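Local coordinates for probable zinc protease (Pseudomonas aeruginosa, PDB 4NNZ), which probably acts as a zinc-dependent metallopeptidase of the M16 family, forming one subunit of a heterodimeric protease, at residues K129-R132 with R133-D137; L143-E146 with R147-A150; A303-R306 with G307-F311. All coordinates share one frame; numbering follows the deposited sequence.

Contact 1: residues K129-R132 with R133-D137; sequences KEER and RLRTD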
# COMPACT_ATOMS: atom_id res chain seq x y z
N LYS A 129 4.72 -20.47 -1.36
CA LYS A 129 3.38 -20.30 -0.89
C LYS A 129 3.26 -21.07 0.38
O LYS A 129 2.63 -20.66 1.32
CB LYS A 129 2.42 -20.88 -1.88
CG LYS A 129 2.17 -20.01 -3.07
CD LYS A 129 0.98 -20.49 -3.82
CE LYS A 129 1.35 -21.39 -4.97
NZ LYS A 129 0.11 -21.91 -5.54
N GLU A 130 3.85 -22.23 0.37
CA GLU A 130 3.82 -23.08 1.51
C GLU A 130 4.54 -22.42 2.66
O GLU A 130 4.06 -22.43 3.74
CB GLU A 130 4.46 -24.40 1.14
CG GLU A 130 4.70 -25.34 2.28
CD GLU A 130 3.42 -25.89 2.83
OE1 GLU A 130 2.36 -25.30 2.59
OE2 GLU A 130 3.47 -26.91 3.51
N GLU A 131 5.66 -21.81 2.38
CA GLU A 131 6.41 -21.11 3.39
C GLU A 131 5.61 -19.97 3.99
O GLU A 131 5.75 -19.68 5.13
CB GLU A 131 7.75 -20.63 2.83
CG GLU A 131 8.36 -19.41 3.50
CD GLU A 131 9.80 -19.18 3.14
OE1 GLU A 131 10.08 -18.92 1.97
OE2 GLU A 131 10.65 -19.23 4.04
N ARG A 132 4.78 -19.32 3.20
CA ARG A 132 3.92 -18.29 3.72
C ARG A 132 2.92 -18.79 4.72
O ARG A 132 2.64 -18.14 5.68
CB ARG A 132 3.20 -17.58 2.60
CG ARG A 132 2.82 -16.19 2.97
CD ARG A 132 1.59 -15.68 2.29
NE ARG A 132 0.72 -15.09 3.27
CZ ARG A 132 0.84 -13.89 3.80
NH1 ARG A 132 1.78 -13.07 3.43
NH2 ARG A 132 -0.02 -13.52 4.69
N ARG A 133 2.32 -19.93 4.45
CA ARG A 133 1.37 -20.49 5.36
C ARG A 133 1.99 -20.87 6.67
O ARG A 133 1.47 -20.59 7.71
CB ARG A 133 0.87 -21.79 4.79
CG ARG A 133 -0.10 -21.69 3.66
CD ARG A 133 -1.01 -22.89 3.68
NE ARG A 133 -0.29 -24.16 3.74
CZ ARG A 133 -0.33 -25.01 4.75
NH1 ARG A 133 -1.05 -24.75 5.83
NH2 ARG A 133 0.35 -26.13 4.70
N LEU A 134 3.07 -21.61 6.61
CA LEU A 134 3.67 -22.15 7.78
C LEU A 134 4.25 -21.13 8.70
O LEU A 134 4.09 -21.21 9.90
CB LEU A 134 4.76 -23.12 7.36
CG LEU A 134 4.47 -24.61 7.21
CD1 LEU A 134 2.99 -24.90 7.25
CD2 LEU A 134 5.07 -25.16 5.95
N ARG A 135 4.98 -20.20 8.14
CA ARG A 135 5.72 -19.26 8.91
C ARG A 135 5.07 -17.93 9.12
O ARG A 135 5.57 -17.16 9.87
CB ARG A 135 7.05 -19.04 8.25
CG ARG A 135 7.94 -20.23 8.27
CD ARG A 135 9.32 -19.80 7.88
NE ARG A 135 9.99 -20.84 7.13
CZ ARG A 135 10.90 -21.65 7.64
NH1 ARG A 135 11.27 -21.54 8.91
NH2 ARG A 135 11.44 -22.57 6.87
N THR A 136 3.99 -17.62 8.42
CA THR A 136 3.30 -16.36 8.64
C THR A 136 1.87 -16.50 9.08
O THR A 136 1.49 -16.03 10.10
CB THR A 136 3.37 -15.48 7.40
OG1 THR A 136 4.72 -15.25 7.08
CG2 THR A 136 2.72 -14.19 7.63
N ASP A 137 1.07 -17.14 8.27
CA ASP A 137 -0.29 -17.40 8.62
C ASP A 137 -0.46 -18.30 9.82
O ASP A 137 -1.31 -18.07 10.64
CB ASP A 137 -1.00 -18.02 7.44
CG ASP A 137 -1.30 -17.04 6.38
OD1 ASP A 137 -1.18 -15.85 6.59
OD2 ASP A 137 -1.67 -17.45 5.30

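Contact 2: residues L143-E146 with R147-A150; sequences LAFE and RFKA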
# COMPACT_ATOMS: atom_id res chain seq x y z
N LEU A 143 1.77 -13.22 12.10
CA LEU A 143 0.54 -12.82 11.48
C LEU A 143 0.09 -11.48 11.94
O LEU A 143 -0.28 -10.64 11.16
CB LEU A 143 -0.55 -13.81 11.83
CG LEU A 143 -1.86 -13.83 11.08
CD1 LEU A 143 -2.59 -15.11 11.35
CD2 LEU A 143 -2.76 -12.70 11.45
N ALA A 144 0.12 -11.30 13.23
CA ALA A 144 -0.26 -10.07 13.85
C ALA A 144 0.62 -8.95 13.41
O ALA A 144 0.17 -7.89 13.14
CB ALA A 144 -0.19 -10.22 15.35
N PHE A 145 1.90 -9.20 13.33
CA PHE A 145 2.84 -8.20 12.94
C PHE A 145 2.67 -7.72 11.52
O PHE A 145 2.91 -6.60 11.22
CB PHE A 145 4.25 -8.66 13.20
CG PHE A 145 5.23 -7.54 13.31
CD1 PHE A 145 5.36 -6.85 14.47
CD2 PHE A 145 6.01 -7.18 12.24
CE1 PHE A 145 6.24 -5.82 14.58
CE2 PHE A 145 6.89 -6.15 12.35
CZ PHE A 145 7.01 -5.48 13.52
N GLU A 146 2.27 -8.61 10.64
CA GLU A 146 2.07 -8.29 9.26
C GLU A 146 0.96 -7.29 9.13
O GLU A 146 1.07 -6.35 8.42
CB GLU A 146 1.72 -9.54 8.51
CG GLU A 146 1.92 -9.47 7.04
CD GLU A 146 1.45 -10.71 6.36
OE1 GLU A 146 0.36 -11.14 6.67
OE2 GLU A 146 2.17 -11.25 5.55
N ARG A 147 -0.12 -7.52 9.84
CA ARG A 147 -1.19 -6.59 9.94
C ARG A 147 -0.81 -5.28 10.56
O ARG A 147 -1.27 -4.26 10.15
CB ARG A 147 -2.31 -7.17 10.78
CG ARG A 147 -2.78 -8.55 10.45
CD ARG A 147 -3.42 -8.60 9.11
NE ARG A 147 -3.62 -9.94 8.65
CZ ARG A 147 -4.71 -10.63 8.87
NH1 ARG A 147 -5.69 -10.13 9.56
NH2 ARG A 147 -4.82 -11.83 8.39
N PHE A 148 -0.01 -5.31 11.60
CA PHE A 148 0.35 -4.13 12.33
C PHE A 148 1.14 -3.23 11.44
O PHE A 148 0.92 -2.06 11.40
CB PHE A 148 1.13 -4.51 13.59
CG PHE A 148 1.95 -3.42 14.17
CD1 PHE A 148 1.37 -2.44 14.91
CD2 PHE A 148 3.30 -3.40 14.00
CE1 PHE A 148 2.11 -1.44 15.45
CE2 PHE A 148 4.06 -2.41 14.53
CZ PHE A 148 3.46 -1.44 15.27
N LYS A 149 2.05 -3.83 10.73
CA LYS A 149 2.88 -3.15 9.78
C LYS A 149 2.12 -2.53 8.63
O LYS A 149 2.42 -1.44 8.26
CB LYS A 149 3.97 -4.07 9.27
CG LYS A 149 5.16 -3.34 8.71
CD LYS A 149 6.43 -4.14 8.74
CE LYS A 149 7.42 -3.70 7.69
NZ LYS A 149 7.37 -4.56 6.51
N ALA A 150 1.12 -3.20 8.09
CA ALA A 150 0.30 -2.60 7.09
C ALA A 150 -0.48 -1.35 7.56
O ALA A 150 -0.53 -0.38 6.88
CB ALA A 150 -0.64 -3.63 6.53

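Contact 3: residues A303-R306 with G307-F311; sequences AFNR and GDSLF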
# COMPACT_ATOMS: atom_id res chain seq x y z
N ALA A 303 17.20 2.51 12.73
CA ALA A 303 17.54 3.85 12.36
C ALA A 303 18.18 3.93 11.01
O ALA A 303 18.47 4.99 10.53
CB ALA A 303 18.47 4.43 13.38
N PHE A 304 18.40 2.79 10.39
CA PHE A 304 19.13 2.73 9.14
C PHE A 304 18.32 2.33 7.92
O PHE A 304 18.74 1.55 7.14
CB PHE A 304 20.38 1.90 9.26
CG PHE A 304 21.27 2.35 10.34
CD1 PHE A 304 22.10 3.39 10.15
CD2 PHE A 304 21.23 1.76 11.56
CE1 PHE A 304 22.91 3.83 11.14
CE2 PHE A 304 22.02 2.19 12.56
CZ PHE A 304 22.87 3.23 12.35
N ASN A 305 17.12 2.87 7.81
CA ASN A 305 16.27 2.69 6.65
C ASN A 305 16.53 3.60 5.47
O ASN A 305 17.02 4.68 5.60
CB ASN A 305 14.81 2.78 7.04
CG ASN A 305 14.30 1.54 7.71
OD1 ASN A 305 14.62 0.44 7.32
ND2 ASN A 305 13.50 1.73 8.70
N ARG A 306 16.13 3.14 4.33
CA ARG A 306 16.16 3.88 3.11
C ARG A 306 15.29 5.08 3.26
O ARG A 306 15.60 6.14 2.80
CB ARG A 306 15.53 3.00 2.09
CG ARG A 306 16.00 3.08 0.69
CD ARG A 306 15.20 2.08 -0.08
NE ARG A 306 14.79 2.61 -1.34
CZ ARG A 306 13.61 2.46 -1.90
NH1 ARG A 306 12.66 1.79 -1.32
NH2 ARG A 306 13.41 3.00 -3.06
N GLY A 307 14.14 4.87 3.85
CA GLY A 307 13.20 5.90 4.12
C GLY A 307 12.92 5.99 5.59
O GLY A 307 13.76 5.81 6.39
N ASP A 308 11.66 6.20 5.91
CA ASP A 308 11.18 6.36 7.26
C ASP A 308 11.09 5.08 8.05
O ASP A 308 11.31 4.04 7.53
CB ASP A 308 9.81 7.01 7.23
CG ASP A 308 9.88 8.44 6.92
OD1 ASP A 308 10.92 9.05 7.17
OD2 ASP A 308 8.90 8.98 6.43
N SER A 309 10.75 5.19 9.31
CA SER A 309 10.86 4.11 10.22
C SER A 309 9.82 4.12 11.32
O SER A 309 8.98 4.95 11.36
CB SER A 309 12.26 4.07 10.82
OG SER A 309 12.43 2.89 11.54
N LEU A 310 9.92 3.14 12.18
CA LEU A 310 8.96 2.90 13.22
C LEU A 310 9.67 2.68 14.53
O LEU A 310 10.63 1.97 14.58
CB LEU A 310 8.23 1.63 12.87
CG LEU A 310 6.79 1.57 12.45
CD1 LEU A 310 6.26 0.21 12.80
CD2 LEU A 310 5.94 2.62 13.11
N PHE A 311 9.18 3.29 15.59
CA PHE A 311 9.70 3.07 16.91
C PHE A 311 8.74 2.18 17.62
O PHE A 311 7.64 2.52 17.82
CB PHE A 311 9.82 4.37 17.67
CG PHE A 311 10.53 4.25 18.98
CD1 PHE A 311 9.87 3.79 20.09
CD2 PHE A 311 11.84 4.58 19.10
CE1 PHE A 311 10.52 3.68 21.28
CE2 PHE A 311 12.48 4.47 20.29
CZ PHE A 311 11.82 4.01 21.38

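Contact 1: residues K129-R132 with R133-D137
Glu130 and Arg133 join one turn apart on helix 118-137 in a lopsided grip: two nitrogens of the arginine, NE and NH2, present themselves side-on and converge on a single oxygen. Arg133 NH2 stands 3.0 Å from Glu130 OE1, and Arg133 NE is 3.1 Å from that same Glu130 OE1. Both arrive on the syn side, somewhat out of the carboxylate plane and displaced to the same face; the two flat groups are turned 46° apart and both bonds are bent. The glutamate starts out with CG opposite its backbone N (chi1 171°) and then folds at chi2, while Arg133 kinks at chi3, which brings the two ends together. The other carboxylate oxygen, Glu130 OE2, lies 3.4 Å from the methyl CD2 of Leu134.

Glu131 keeps an extended chain beyond CG and passes obliquely by Arg135, with Glu131 OE2 3.5 Å from Arg135 NE in a long salt bridge. Buried Arg132 spans five residues to Asp137: its NH2 lies 3.2 Å from Asp137 OD1, with guanidinium and carboxylate 69° apart. The methyl CG2 of Thr136 sits over one face of that guanidinium, 4.1 Å from Arg132 NH2. The other branch, NH1, turns to Glu146 and to the carbonyl of Gly164, so partners on several sides fix the rotation of the group.

Behind these side chains the backbone widens. Arg132 O takes Thr136 N at 3.1 Å, from above the carbonyl plane, and also Asp137 N at 3.2 Å on a straighter path. Salt bridges at i+3 and i+4 on ordinary turns give way to an i+5 pair where the helix widens into a pi-type turn at its C-terminal end, in an M16 peptidase domain.

Contact 2: residues L143-E146 with R147-A150
The ring of Phe145 has Phe148 over one face, where CD2 is the atom that comes down on it; Phe145 CE1 and Phe148 CD2 are 3.9 Å apart. Toward the Phe148 ring, Phe145 CE1 comes in obliquely, and with ring centroids 5.5 Å apart and planes inclined at 47° the pair is neither stacked nor T-shaped. Lys149 CD also comes up obliquely to the Phe145 ring, 4.2 Å from its CE2, before the lysine amine leaves for the carbonyl of Tyr158.

The third flat group is the guanidinium of Arg147. Leu143 CD2 rests over one face, toward the rim, 3.8 Å from Arg147 CZ. The two chains run side by side and point the same way; Arg147 folds at chi2 (-66°) and tucks its CG 3.3 Å from Leu143 O. Arg147 NH1 then bonds to the carbonyl of Pro231 of the second subunit, another copy of this protein in the crystal assembly.

Lys149 N to Phe145 O, at 2.9 Å, is a regular backbone bond of the helix, whereas the bond from Arg147 N to Leu143 O is weak. Ala144 and Phe148 touch strand 415-422, and Ala144 and Arg147 also touch strand 233-240 at the sheet's edge. The arrangement is that of a helix, 140-152, packed against a mixed beta sheet, with i, i+3 and i, i+4 side-chain pairs along it.

Contact 3: residues A303-R306 with G307-F311
Asn305 leans across the loop toward Gly307, Asp308 and Ser309, and its side chain meets the chain beyond step by step. CB of Asn305 sits 3.3 Å from the carbonyl oxygen of Gly307. One bond farther out, with CG placed beside the backbone N (chi1 -77°), Asn305 CG is 3.9 Å from Asp308 O. At the tip the amide nitrogen comes near two oxygens: Asn305 ND2 is 3.4 Å from Asp308 O and 3.2 Å from Ser309 OG. The Ser309 methylene lies close as well, with its CB 3.4 Å from Asn305 ND2.

The serine hydroxyl has a hydrogen bond of its own to the backbone carbonyl of Asp302, at the start of the loop. Other groups are tied outward: Asp308 to Ser258 and to the backbone of Glu227, Gly307 O to the Ser255 hydroxyl, and the Arg306 side chain to Tyr41 by a cation-pi contact. Backbone oxygens, a carboxamide and a hydroxyl gather at a mostly buried entrance to strand 309-317. Such chemistry implies that this loop, which closes the beta hairpin of antiparallel strands 294-301 and 309-317, is held mainly by bonds to Asp302, Ser255, Ser258 and Glu227.

How the contacts relate
The three contacts follow one another along the chain and form a linked series in space. Contacts 1 and 2 lie on successive helices, with centres about 14 Å apart, and are joined by a salt bridge of 2.8 Å between Arg132 NH1 and Glu146 OE2. Contact 2 reaches contact 3 through Phe148 CE2, 3.8 Å from Leu310 CD1, although their centres are about 17 Å apart. This apolar touch joins helix 140-152 to strand 309-317. Contacts 1 and 3 do not meet, their nearest atoms being about 16 Å apart. Near contact 3, a bound di(hydroxyethyl)ether, a PEG fragment, lies in the neighbourhood of Gly307.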